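Local structure of DNA polymerase (Bacillus phage phi29, 2PY5) at residues K124-P129 with E175-Q180; S192-G197 with K383-S388; K196-I201 with G358-F363. The protein carries out protein-primed replication of the viral DNA by strand displacement, with high processivity and fidelity, and also has 3'-5' exonuclease activity. The protein carries 2 engineered substitutions. All blocks are in the same frame, centred on the assembly; numbering follows the deposited sequence.

Contact 1 of 3, residues K124-P129 with E175-Q180; sequences KKLPFP and EALLIQ. With nucleotides of chain A.
Within the 3'-5' exonuclease region, Lys-125 and Leu-126, just after the ssDNA-binding residues Ser-122 and Leu-123, pack against Ala-176, Leu-177 and Gln-180 of helix 160-182. The evidence for the polar part is a single hydrogen bond: Gln-180 NE2 donates to Lys-125 O over 3.0 Å, almost straight at 172°. The oxygen lies in the amide plane of Gln-180, while the donor sits above the carbonyl plane of Lys-125. Gln-180 gets there with CG anti to its backbone N (chi1 -169°) and an extended chain beyond. Its other amide atom, OE1, is buried among carbons, 3.6 Å from Leu-126 CD2, and has no polar partner in the model. The apolar part rests on the two branches of Leu-126: CD1 meets Ala-176 CB at 3.6 Å and Leu-177 CD2 at 3.7 Å, while CD2 turns to the amide. Lys-125 adds its CB, 3.9 Å from Leu-177 CD2, and bends its chain past the Gln-180 amide to bring NZ to Asp-193 and the carbonyls of Leu-185 and Arg-187. Farther along the segment, Pro-129 CG lies 3.5 Å from O5' of nucleotide DT5 of chain A. Around this core, Ile-133 of helix 130-136 touches Leu-126 and Ala-176, and Leu-381 and Leu-384 of helix 376-387 lie against Gln-180.

Contact 2 of 3, residues S192-G197 with K383-S388; sequences SDSLKG and KLMLNS. With EDO (1,2-ethanediol), chain H; nucleotides of chain C.
A close helix-helix crossing brings Ser-194 of helix 190-202, in the region that coordinates synthesis and degradation, against Met-385 and Ser-388 at the end of helix 376-387, which carries Lys-383, a nucleotide-binding residue, with Leu-384 and Asn-387, probably involved in placing the template and binding template-primer. The axes of the two short helical segments approach to 8.5 Å and cross at -78°, and the CA atoms of Ser-194 and Met-385 are 4.9 Å apart. In the conformer described, one of two deposited, Ser-194 OG donates to Met-385 O at 2.8 Å, approaching from the side of the carbonyl (C=O...O angle 111°). Ser-388 CB packs on the same hydroxyl oxygen at 3.3 Å, while its own OG turns back to bond Leu-384 O at 2.7 Å. Met-385 curls through three successive torsions near -70° (chi1 to chi3), which carries its thioether along the neighbouring helix: CE reaches Asp-193 O at 3.6 Å and Gly-197 CA at 4.2 Å. Elsewhere on helix 190-202, Ser-192 OG donates to OP1 of DA3 of chain C at 2.7 Å. Chemically, the crossing combines, in that conformer, one hydroxyl-to-backbone bond with a curled thioether laid over main-chain atoms; the small Ser-194 and Gly-197 are consistent with so close an approach.

Contact 3 of 3, residues K196-I201 with G358-F363; sequences KGFKDI and GLFKDF
Phe-198 meets Phe-360, Phe-363 and the backbone of Leu-359 with its ring and main chain. With CG anti to the backbone N (chi1 178°), its ring reaches out to the 358-363 segment. There it pairs with Phe-360, the two rings near parallel but slid apart: the planes differ by 26° and the centroids are 5.0 Å apart, so overlap is slight and the closest atoms, Phe-198 CE1 and Phe-360 CD2, are separated by 3.5 Å. Phe-360 CE2 lies over one face of the Phe-198 ring. At the edge, in the ring plane, Leu-359 O comes within 3.5 Å of Phe-198 CE1, and Phe-363 CB within 4.0 Å of Phe-198 CD1. The Phe-363 ring itself sits obliquely against the main chain of helix 190-202, its CE1 3.6 Å from Phe-198 N. One helical turn on, Ile-201 CG2 packs on Asp-362 CB at 3.5 Å, and a water donates both to Ile-201 O and, at 2.6 Å, to Asp-362 OD2.

A second shell surrounds these groups. A type I turn from Gly-358 to Lys-361 presents Leu-359 O and Phe-360 just before helix 361-373. At the phi of Gly-358 (91°, with psi near zero) a side chain would be jammed against the preceding carbonyl oxygen, which by itself calls for glycine at the start of the turn. Leu-389 touches all three phenylalanines, Phe-207 of helix 204-210 lies on Phe-198, Met-429 of helix 427-447 on Phe-360, and Trp-367 meets Phe-363.

No direct hydrogen bond joins the segments. Cohesion is therefore mainly aromatic and apolar, with a carbonyl oxygen at the probably slightly positive ring edge of Phe-198 and a water bridge at the more exposed Ile-201 and Asp-362.

In the fold
Reading from the N terminus, contact 1 closes first, bringing helix 160-182 back to the end of helix 122-125 and the loop that follows, inside the exonuclease region. Contacts 2 and 3 open after contact 1 has closed, both from helix 190-202, sharing Lys-196 and Gly-197. Contact 3 receives the start of helix 361-373, and contact 2 the later helix 376-387, so the return of contact 3 falls between the ends of contact 2. Phe-363 CZ lies 3.5 Å from Met-385 O, whereas contacts 1 and 3 do not touch. Contact 2 ties the 192-229 region to the polymerisation region, and meets contact 1 through the Lys-125 to Asp-193 salt bridge and Leu-384 packing on Pro-127.

Contact 1 of 3, residues K124-P129 with E175-Q180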
loop_
_atom_site.group_PDB
_atom_site.type_symbol
_atom_site.label_atom_id
_atom_site.label_comp_id
_atom_site.label_asym_id
_atom_site.label_seq_id
_atom_site.Cartn_x
_atom_site.Cartn_y
_atom_site.Cartn_z
ATOM N N LYS F 124 -2.198 9.776 1.919
ATOM C CA LYS F 124 -1.793 9.021 3.116
ATOM C C LYS F 124 -3.009 8.712 4.002
ATOM O O LYS F 124 -3.002 7.744 4.765
ATOM C CB LYS F 124 -0.730 9.803 3.899
ATOM C CG LYS F 124 0.574 10.059 3.115
ATOM C CD LYS F 124 1.404 8.813 2.952
ATOM C CE LYS F 124 2.687 9.105 2.186
ATOM N NZ LYS F 124 2.440 9.491 0.776
ATOM N N LYS F 125 -4.019 9.576 3.908
ATOM C CA LYS F 125 -5.288 9.414 4.617
ATOM C C LYS F 125 -6.259 8.473 3.889
ATOM O O LYS F 125 -6.937 7.664 4.519
ATOM C CB LYS F 125 -5.932 10.789 4.761
ATOM C CG LYS F 125 -5.168 11.737 5.664
ATOM C CD LYS F 125 -5.827 11.922 6.998
ATOM C CE LYS F 125 -6.068 10.605 7.713
ATOM N NZ LYS F 125 -6.574 10.739 9.106
ATOM N N LEU F 126 -6.303 8.609 2.566
ATOM C CA LEU F 126 -7.242 7.953 1.682
ATOM C C LEU F 126 -6.418 7.342 0.540
ATOM O O LEU F 126 -6.236 7.956 -0.506
ATOM C CB LEU F 126 -8.260 8.986 1.167
ATOM C CG LEU F 126 -9.112 9.664 2.258
ATOM C CD1 LEU F 126 -9.760 10.953 1.688
ATOM C CD2 LEU F 126 -10.159 8.701 2.817
ATOM N N PRO F 127 -5.866 6.131 0.769
ATOM C CA PRO F 127 -4.884 5.552 -0.166
ATOM C C PRO F 127 -5.479 4.940 -1.452
ATOM O O PRO F 127 -5.327 3.745 -1.721
ATOM C CB PRO F 127 -4.175 4.514 0.707
ATOM C CG PRO F 127 -5.268 4.040 1.631
ATOM C CD PRO F 127 -6.023 5.295 1.976
ATOM N N PHE F 128 -6.154 5.780 -2.237
ATOM C CA PHE F 128 -6.799 5.375 -3.490
ATOM C C PHE F 128 -6.781 6.569 -4.404
ATOM O O PHE F 128 -6.706 7.688 -3.919
ATOM C CB PHE F 128 -8.257 4.957 -3.262
ATOM C CG PHE F 128 -8.475 4.145 -2.026
ATOM C CD1 PHE F 128 -8.837 4.762 -0.836
ATOM C CD2 PHE F 128 -8.318 2.782 -2.061
ATOM C CE1 PHE F 128 -9.040 3.998 0.322
ATOM C CE2 PHE F 128 -8.522 2.006 -0.917
ATOM C CZ PHE F 128 -8.878 2.631 0.271
ATOM N N PRO F 129 -6.874 6.346 -5.726
ATOM C CA PRO F 129 -7.044 7.510 -6.606
ATOM C C PRO F 129 -8.342 8.269 -6.296
ATOM O O PRO F 129 -9.296 7.680 -5.784
ATOM C CB PRO F 129 -7.125 6.900 -8.000
ATOM C CG PRO F 129 -6.600 5.524 -7.885
ATOM C CD PRO F 129 -6.831 5.082 -6.468
ATOM N N GLU F 175 -14.955 16.277 0.659
ATOM C CA GLU F 175 -16.071 15.491 1.187
ATOM C C GLU F 175 -15.573 14.238 1.912
ATOM O O GLU F 175 -16.071 13.888 2.983
ATOM C CB GLU F 175 -17.045 15.117 0.071
ATOM C CG GLU F 175 -17.831 16.337 -0.481
ATOM C CD GLU F 175 -18.721 16.014 -1.676
ATOM O OE1 GLU F 175 -18.538 14.947 -2.303
ATOM O OE2 GLU F 175 -19.615 16.831 -1.986
ATOM N N ALA F 176 -14.609 13.556 1.304
ATOM C CA ALA F 176 -14.086 12.312 1.871
ATOM C C ALA F 176 -13.320 12.585 3.163
ATOM O O ALA F 176 -13.506 11.874 4.148
ATOM C CB ALA F 176 -13.202 11.568 0.862
ATOM N N LEU F 177 -12.473 13.615 3.161
ATOM C CA LEU F 177 -11.725 13.951 4.373
ATOM C C LEU F 177 -12.639 14.391 5.507
ATOM O O LEU F 177 -12.416 14.020 6.655
ATOM C CB LEU F 177 -10.692 15.029 4.117
ATOM C CG LEU F 177 -9.487 14.599 3.304
ATOM C CD1 LEU F 177 -8.637 15.807 3.000
ATOM C CD2 LEU F 177 -8.670 13.549 4.075
ATOM N N LEU F 178 -13.675 15.161 5.195
ATOM C CA LEU F 178 -14.594 15.592 6.248
ATOM C C LEU F 178 -15.287 14.389 6.916
ATOM O O LEU F 178 -15.393 14.317 8.154
ATOM C CB LEU F 178 -15.617 16.598 5.712
ATOM C CG LEU F 178 -16.529 17.187 6.793
ATOM C CD1 LEU F 178 -15.714 17.878 7.856
ATOM C CD2 LEU F 178 -17.524 18.129 6.178
ATOM N N ILE F 179 -15.762 13.433 6.113
ATOM C CA ILE F 179 -16.352 12.220 6.654
ATOM C C ILE F 179 -15.351 11.479 7.553
ATOM O O ILE F 179 -15.704 11.060 8.642
ATOM C CB ILE F 179 -16.872 11.284 5.530
ATOM C CG1 ILE F 179 -18.047 11.937 4.784
ATOM C CG2 ILE F 179 -17.298 9.963 6.087
ATOM C CD1 ILE F 179 -18.260 11.372 3.381
ATOM N N GLN F 180 -14.115 11.333 7.086
ATOM C CA GLN F 180 -13.054 10.681 7.864
ATOM C C GLN F 180 -12.811 11.394 9.210
ATOM O O GLN F 180 -12.812 10.766 10.261
ATOM C CB GLN F 180 -11.798 10.630 7.025
ATOM C CG GLN F 180 -10.693 9.752 7.579
ATOM C CD GLN F 180 -9.600 9.572 6.578
ATOM O OE1 GLN F 180 -9.318 10.464 5.792
ATOM N NE2 GLN F 180 -8.979 8.403 6.597
ATOM P P DT A 5 -2.850 3.976 -7.056
ATOM O OP1 DT A 5 -3.327 3.541 -5.723
ATOM O OP2 DT A 5 -3.311 3.290 -8.277
ATOM O "O5'" DT A 5 -3.185 5.548 -7.207
ATOM C "C5'" DT A 5 -3.058 6.413 -6.111
ATOM C "C4'" DT A 5 -2.371 7.676 -6.544
ATOM O "O4'" DT A 5 -1.009 7.351 -6.839
ATOM C "C3'" DT A 5 -2.901 8.312 -7.814
ATOM O "O3'" DT A 5 -3.899 9.229 -7.463
ATOM C "C2'" DT A 5 -1.688 9.005 -8.412
ATOM C "C1'" DT A 5 -0.523 8.238 -7.818
ATOM N N1 DT A 5 0.198 7.381 -8.763
ATOM C C2 DT A 5 1.543 7.577 -8.884
ATOM O O2 DT A 5 2.153 8.452 -8.274
ATOM N N3 DT A 5 2.136 6.739 -9.779
ATOM C C4 DT A 5 1.531 5.732 -10.512
ATOM O O4 DT A 5 2.179 5.042 -11.288
ATOM C C5 DT A 5 0.116 5.569 -10.325
ATOM C C7 DT A 5 -0.638 4.519 -11.076
ATOM C C6 DT A 5 -0.490 6.396 -9.462
ATOM P P DT A 6 -4.730 10.064 -8.545
ATOM O OP1 DT A 6 -5.830 10.707 -7.836
ATOM O OP2 DT A 6 -4.963 9.280 -9.762
ATOM O "O5'" DT A 6 -3.694 11.195 -9.029
ATOM C "C5'" DT A 6 -3.427 12.323 -8.212
ATOM C "C4'" DT A 6 -2.309 13.098 -8.870
ATOM O "O4'" DT A 6 -1.110 12.308 -8.936
ATOM C "C3'" DT A 6 -2.608 13.469 -10.318
ATOM O "O3'" DT A 6 -3.406 14.648 -10.398
ATOM C "C2'" DT A 6 -1.209 13.635 -10.896
ATOM C "C1'" DT A 6 -0.342 12.703 -10.058
ATOM N N1 DT A 6 0.069 11.450 -10.757
ATOM C C2 DT A 6 1.377 11.049 -10.646
ATOM O O2 DT A 6 2.218 11.655 -10.014
ATOM N N3 DT A 6 1.666 9.891 -11.325
ATOM C C4 DT A 6 0.791 9.111 -12.064
ATOM O O4 DT A 6 1.164 8.082 -12.622
ATOM C C5 DT A 6 -0.572 9.577 -12.109
ATOM C C7 DT A 6 -1.606 8.821 -12.874
ATOM C C6 DT A 6 -0.869 10.719 -11.460
#

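Contact 2 of 3, residues S192-G197 with K383-S388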
loop_
_atom_site.group_PDB
_atom_site.type_symbol
_atom_site.label_atom_id
_atom_site.label_comp_id
_atom_site.label_asym_id
_atom_site.label_seq_id
_atom_site.Cartn_x
_atom_site.Cartn_y
_atom_site.Cartn_z
ATOM N N SER F 192 -1.721 5.455 11.140
ATOM C CA SER F 192 -1.654 6.149 12.414
ATOM C C SER F 192 -3.035 6.104 13.061
ATOM O O SER F 192 -3.136 5.885 14.266
ATOM C CB SER F 192 -1.185 7.579 12.203
ATOM O OG SER F 192 -0.886 8.217 13.417
ATOM N N ASP F 193 -4.081 6.252 12.257
ATOM C CA ASP F 193 -5.464 6.187 12.777
ATOM C C ASP F 193 -5.731 4.782 13.330
ATOM O O ASP F 193 -6.313 4.614 14.431
ATOM C CB ASP F 193 -6.516 6.505 11.706
ATOM C CG ASP F 193 -6.554 7.954 11.299
ATOM O OD1 ASP F 193 -6.369 8.820 12.152
ATOM O OD2 ASP F 193 -6.837 8.223 10.105
ATOM N N SER F 194 -5.324 3.778 12.578
ATOM C CA SER F 194 -5.540 2.382 12.984
ATOM C C SER F 194 -4.851 2.088 14.303
ATOM O O SER F 194 -5.432 1.498 15.220
ATOM C CB SER F 194 -5.046 1.399 11.927
ATOM O OG SER F 194 -5.957 1.289 10.863
ATOM N N LEU F 195 -3.593 2.480 14.419
ATOM C CA LEU F 195 -2.846 2.206 15.640
ATOM C C LEU F 195 -3.424 2.929 16.849
ATOM O O LEU F 195 -3.489 2.356 17.938
ATOM C CB LEU F 195 -1.357 2.540 15.456
ATOM C CG LEU F 195 -0.429 2.161 16.607
ATOM C CD1 LEU F 195 -0.491 0.676 16.929
ATOM C CD2 LEU F 195 1.014 2.602 16.318
ATOM N N LYS F 196 -3.837 4.177 16.662
ATOM C CA LYS F 196 -4.434 4.951 17.749
ATOM C C LYS F 196 -5.717 4.265 18.209
ATOM O O LYS F 196 -5.957 4.132 19.412
ATOM C CB LYS F 196 -4.700 6.390 17.317
ATOM C CG LYS F 196 -5.262 7.275 18.412
ATOM C CD LYS F 196 -6.766 7.240 18.453
ATOM C CE LYS F 196 -7.308 8.354 19.325
ATOM N NZ LYS F 196 -8.784 8.332 19.388
ATOM N N GLY F 197 -6.520 3.817 17.257
ATOM C CA GLY F 197 -7.784 3.124 17.559
ATOM C C GLY F 197 -7.564 1.848 18.328
ATOM O O GLY F 197 -8.297 1.554 19.288
ATOM N N LYS F 383 -13.122 -0.621 6.769
ATOM C CA LYS F 383 -12.163 -1.470 6.073
ATOM C C LYS F 383 -10.756 -0.913 6.225
ATOM O O LYS F 383 -9.797 -1.637 6.478
ATOM C CB LYS F 383 -12.544 -1.573 4.602
ATOM C CG LYS F 383 -13.865 -2.304 4.388
ATOM C CD LYS F 383 -14.446 -2.054 3.018
ATOM C CE LYS F 383 -13.594 -2.611 1.920
ATOM N NZ LYS F 383 -14.209 -2.287 0.588
ATOM N N LEU F 384 -10.636 0.401 6.075
ATOM C CA LEU F 384 -9.354 1.048 6.216
ATOM C C LEU F 384 -8.775 0.853 7.620
ATOM O O LEU F 384 -7.591 0.559 7.777
ATOM C CB LEU F 384 -9.485 2.538 5.866
ATOM C CG LEU F 384 -8.230 3.317 5.540
ATOM C CD1 LEU F 384 -7.434 2.726 4.370
ATOM C CD2 LEU F 384 -8.654 4.748 5.225
ATOM N N MET F 385 -9.612 0.962 8.647
ATOM C CA MET F 385 -9.143 0.746 10.016
ATOM C C MET F 385 -8.646 -0.696 10.222
ATOM O O MET F 385 -7.602 -0.934 10.818
ATOM C CB MET F 385 -10.250 1.064 11.021
ATOM C CG MET F 385 -10.525 2.556 11.181
ATOM S SD MET F 385 -9.187 3.440 11.975
ATOM C CE MET F 385 -9.335 2.900 13.687
ATOM N N LEU F 386 -9.395 -1.652 9.703
ATOM C CA LEU F 386 -9.030 -3.068 9.827
ATOM C C LEU F 386 -7.758 -3.395 9.061
ATOM O O LEU F 386 -6.945 -4.204 9.509
ATOM C CB LEU F 386 -10.177 -3.938 9.314
ATOM C CG LEU F 386 -11.393 -3.975 10.239
ATOM C CD1 LEU F 386 -12.616 -4.486 9.502
ATOM C CD2 LEU F 386 -11.111 -4.835 11.486
ATOM N N ASN F 387 -7.608 -2.779 7.887
ATOM C CA ASN F 387 -6.544 -3.163 6.932
ATOM C C ASN F 387 -5.201 -2.472 7.212
ATOM O O ASN F 387 -4.151 -2.980 6.822
ATOM C CB ASN F 387 -6.985 -2.868 5.494
ATOM C CG ASN F 387 -8.051 -3.822 4.999
ATOM O OD1 ASN F 387 -8.142 -4.959 5.476
ATOM N ND2 ASN F 387 -8.843 -3.386 4.004
ATOM N N SER F 388 -5.233 -1.325 7.883
ATOM C CA SER F 388 -4.060 -0.474 8.044
ATOM C C SER F 388 -3.331 -0.667 9.385
ATOM O O SER F 388 -2.333 0.007 9.648
ATOM C CB SER F 388 -4.463 1.002 7.895
ATOM O OG SER F 388 -5.172 1.268 6.694
HETATM C C1 EDO H . -11.535 -6.169 3.720
HETATM O O1 EDO H . -10.794 -5.328 2.816
HETATM C C2 EDO H . -12.164 -5.299 4.808
HETATM O O2 EDO H . -11.361 -5.112 5.994
ATOM P P DA C 3 2.512 9.722 13.033
ATOM O OP1 DA C 3 1.082 9.938 12.738
ATOM O OP2 DA C 3 2.999 8.838 14.142
ATOM O "O5'" DA C 3 3.246 9.237 11.702
ATOM C "C5'" DA C 3 2.768 9.702 10.474
ATOM C "C4'" DA C 3 3.811 9.395 9.418
ATOM O "O4'" DA C 3 5.002 10.148 9.718
ATOM C "C3'" DA C 3 4.270 7.948 9.346
ATOM O "O3'" DA C 3 3.551 7.280 8.322
ATOM C "C2'" DA C 3 5.749 8.051 8.951
ATOM C "C1'" DA C 3 6.195 9.426 9.426
ATOM N N9 DA C 3 6.926 9.519 10.692
ATOM C C8 DA C 3 6.576 8.936 11.890
ATOM N N7 DA C 3 7.380 9.235 12.890
ATOM C C5 DA C 3 8.313 10.079 12.308
ATOM C C6 DA C 3 9.444 10.748 12.817
ATOM N N6 DA C 3 9.835 10.662 14.095
ATOM N N1 DA C 3 10.162 11.520 11.961
ATOM C C2 DA C 3 9.772 11.605 10.681
ATOM N N3 DA C 3 8.729 11.018 10.088
ATOM C C4 DA C 3 8.037 10.271 10.961
#

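Contact 3 of 3, residues K196-I201 with G358-F363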
loop_
_atom_site.group_PDB
_atom_site.type_symbol
_atom_site.label_atom_id
_atom_site.label_comp_id
_atom_site.label_asym_id
_atom_site.label_seq_id
_atom_site.Cartn_x
_atom_site.Cartn_y
_atom_site.Cartn_z
ATOM N N LYS F 196 -3.837 4.177 16.662
ATOM C CA LYS F 196 -4.434 4.951 17.749
ATOM C C LYS F 196 -5.717 4.265 18.209
ATOM O O LYS F 196 -5.957 4.132 19.412
ATOM C CB LYS F 196 -4.700 6.390 17.317
ATOM C CG LYS F 196 -5.262 7.275 18.412
ATOM C CD LYS F 196 -6.766 7.240 18.453
ATOM C CE LYS F 196 -7.308 8.354 19.325
ATOM N NZ LYS F 196 -8.784 8.332 19.388
ATOM N N GLY F 197 -6.520 3.817 17.257
ATOM C CA GLY F 197 -7.784 3.124 17.559
ATOM C C GLY F 197 -7.564 1.848 18.328
ATOM O O GLY F 197 -8.297 1.554 19.288
ATOM N N PHE F 198 -6.558 1.100 17.927
ATOM C CA PHE F 198 -6.172 -0.113 18.639
ATOM C C PHE F 198 -5.760 0.205 20.074
ATOM O O PHE F 198 -6.219 -0.444 21.027
ATOM C CB PHE F 198 -5.042 -0.797 17.901
ATOM C CG PHE F 198 -4.540 -2.022 18.578
ATOM C CD1 PHE F 198 -5.363 -3.125 18.754
ATOM C CD2 PHE F 198 -3.248 -2.074 19.046
ATOM C CE1 PHE F 198 -4.882 -4.265 19.389
ATOM C CE2 PHE F 198 -2.764 -3.211 19.687
ATOM C CZ PHE F 198 -3.578 -4.296 19.855
ATOM N N LYS F 199 -4.898 1.199 20.257
ATOM C CA LYS F 199 -4.524 1.622 21.626
ATOM C C LYS F 199 -5.708 2.040 22.471
ATOM O O LYS F 199 -5.759 1.733 23.669
ATOM C CB LYS F 199 -3.500 2.739 21.602
ATOM C CG LYS F 199 -2.190 2.266 21.097
ATOM C CD LYS F 199 -1.170 3.372 21.131
ATOM C CE LYS F 199 0.165 2.877 20.662
ATOM N NZ LYS F 199 1.156 3.983 20.526
ATOM N N ASP F 200 -6.665 2.724 21.864
ATOM C CA ASP F 200 -7.893 3.137 22.582
ATOM C C ASP F 200 -8.592 1.908 23.158
ATOM O O ASP F 200 -9.114 1.946 24.292
ATOM C CB ASP F 200 -8.887 3.852 21.655
ATOM C CG ASP F 200 -8.465 5.278 21.280
ATOM O OD1 ASP F 200 -7.513 5.828 21.867
ATOM O OD2 ASP F 200 -9.109 5.823 20.358
ATOM N N ILE F 201 -8.637 0.837 22.371
ATOM C CA ILE F 201 -9.423 -0.343 22.724
ATOM C C ILE F 201 -8.719 -1.236 23.721
ATOM O O ILE F 201 -9.350 -1.701 24.678
ATOM C CB ILE F 201 -9.828 -1.133 21.467
ATOM C CG1 ILE F 201 -10.818 -0.315 20.636
ATOM C CG2 ILE F 201 -10.448 -2.498 21.846
ATOM C CD1 ILE F 201 -12.059 0.123 21.387
ATOM N N GLY F 358 -5.815 -13.583 20.677
ATOM C CA GLY F 358 -6.838 -12.684 21.188
ATOM C C GLY F 358 -6.504 -11.216 21.418
ATOM O O GLY F 358 -7.379 -10.447 21.845
ATOM N N LEU F 359 -5.262 -10.807 21.147
ATOM C CA LEU F 359 -4.870 -9.409 21.383
ATOM C C LEU F 359 -5.670 -8.424 20.539
ATOM O O LEU F 359 -5.827 -7.271 20.937
ATOM C CB LEU F 359 -3.364 -9.196 21.159
ATOM C CG LEU F 359 -2.467 -9.754 22.260
ATOM C CD1 LEU F 359 -1.037 -9.910 21.758
ATOM C CD2 LEU F 359 -2.505 -8.857 23.487
ATOM N N PHE F 360 -6.182 -8.878 19.385
ATOM C CA PHE F 360 -6.898 -8.012 18.450
ATOM C C PHE F 360 -8.405 -8.219 18.409
ATOM O O PHE F 360 -9.085 -7.573 17.608
ATOM C CB PHE F 360 -6.328 -8.189 17.036
ATOM C CG PHE F 360 -4.880 -7.870 16.938
ATOM C CD1 PHE F 360 -3.922 -8.866 17.026
ATOM C CD2 PHE F 360 -4.472 -6.563 16.808
ATOM C CE1 PHE F 360 -2.596 -8.546 16.926
ATOM C CE2 PHE F 360 -3.129 -6.244 16.738
ATOM C CZ PHE F 360 -2.201 -7.244 16.793
ATOM N N LYS F 361 -8.928 -9.079 19.282
ATOM C CA LYS F 361 -10.333 -9.467 19.226
ATOM C C LYS F 361 -11.265 -8.257 19.286
ATOM O O LYS F 361 -12.127 -8.084 18.428
ATOM C CB LYS F 361 -10.687 -10.396 20.369
ATOM C CG LYS F 361 -12.125 -10.842 20.320
ATOM C CD LYS F 361 -12.391 -11.939 21.309
ATOM C CE LYS F 361 -13.856 -12.038 21.635
ATOM N NZ LYS F 361 -14.713 -12.219 20.429
ATOM N N ASP F 362 -11.102 -7.423 20.312
ATOM C CA ASP F 362 -12.046 -6.325 20.522
ATOM C C ASP F 362 -11.972 -5.285 19.405
ATOM O O ASP F 362 -12.992 -4.734 19.007
ATOM C CB ASP F 362 -11.838 -5.667 21.892
ATOM C CG ASP F 362 -12.228 -6.574 23.059
ATOM O OD1 ASP F 362 -12.979 -7.561 22.863
ATOM O OD2 ASP F 362 -11.796 -6.272 24.196
ATOM N N PHE F 363 -10.775 -5.015 18.904
ATOM C CA PHE F 363 -10.595 -4.037 17.811
ATOM C C PHE F 363 -11.247 -4.546 16.543
ATOM O O PHE F 363 -11.970 -3.828 15.851
ATOM C CB PHE F 363 -9.098 -3.806 17.557
ATOM C CG PHE F 363 -8.804 -2.865 16.410
ATOM C CD1 PHE F 363 -8.827 -1.492 16.604
ATOM C CD2 PHE F 363 -8.505 -3.350 15.133
ATOM C CE1 PHE F 363 -8.564 -0.608 15.545
ATOM C CE2 PHE F 363 -8.242 -2.465 14.077
ATOM C CZ PHE F 363 -8.248 -1.103 14.297
HETATM O O HOH W 1 -9.945 -4.591 25.007
#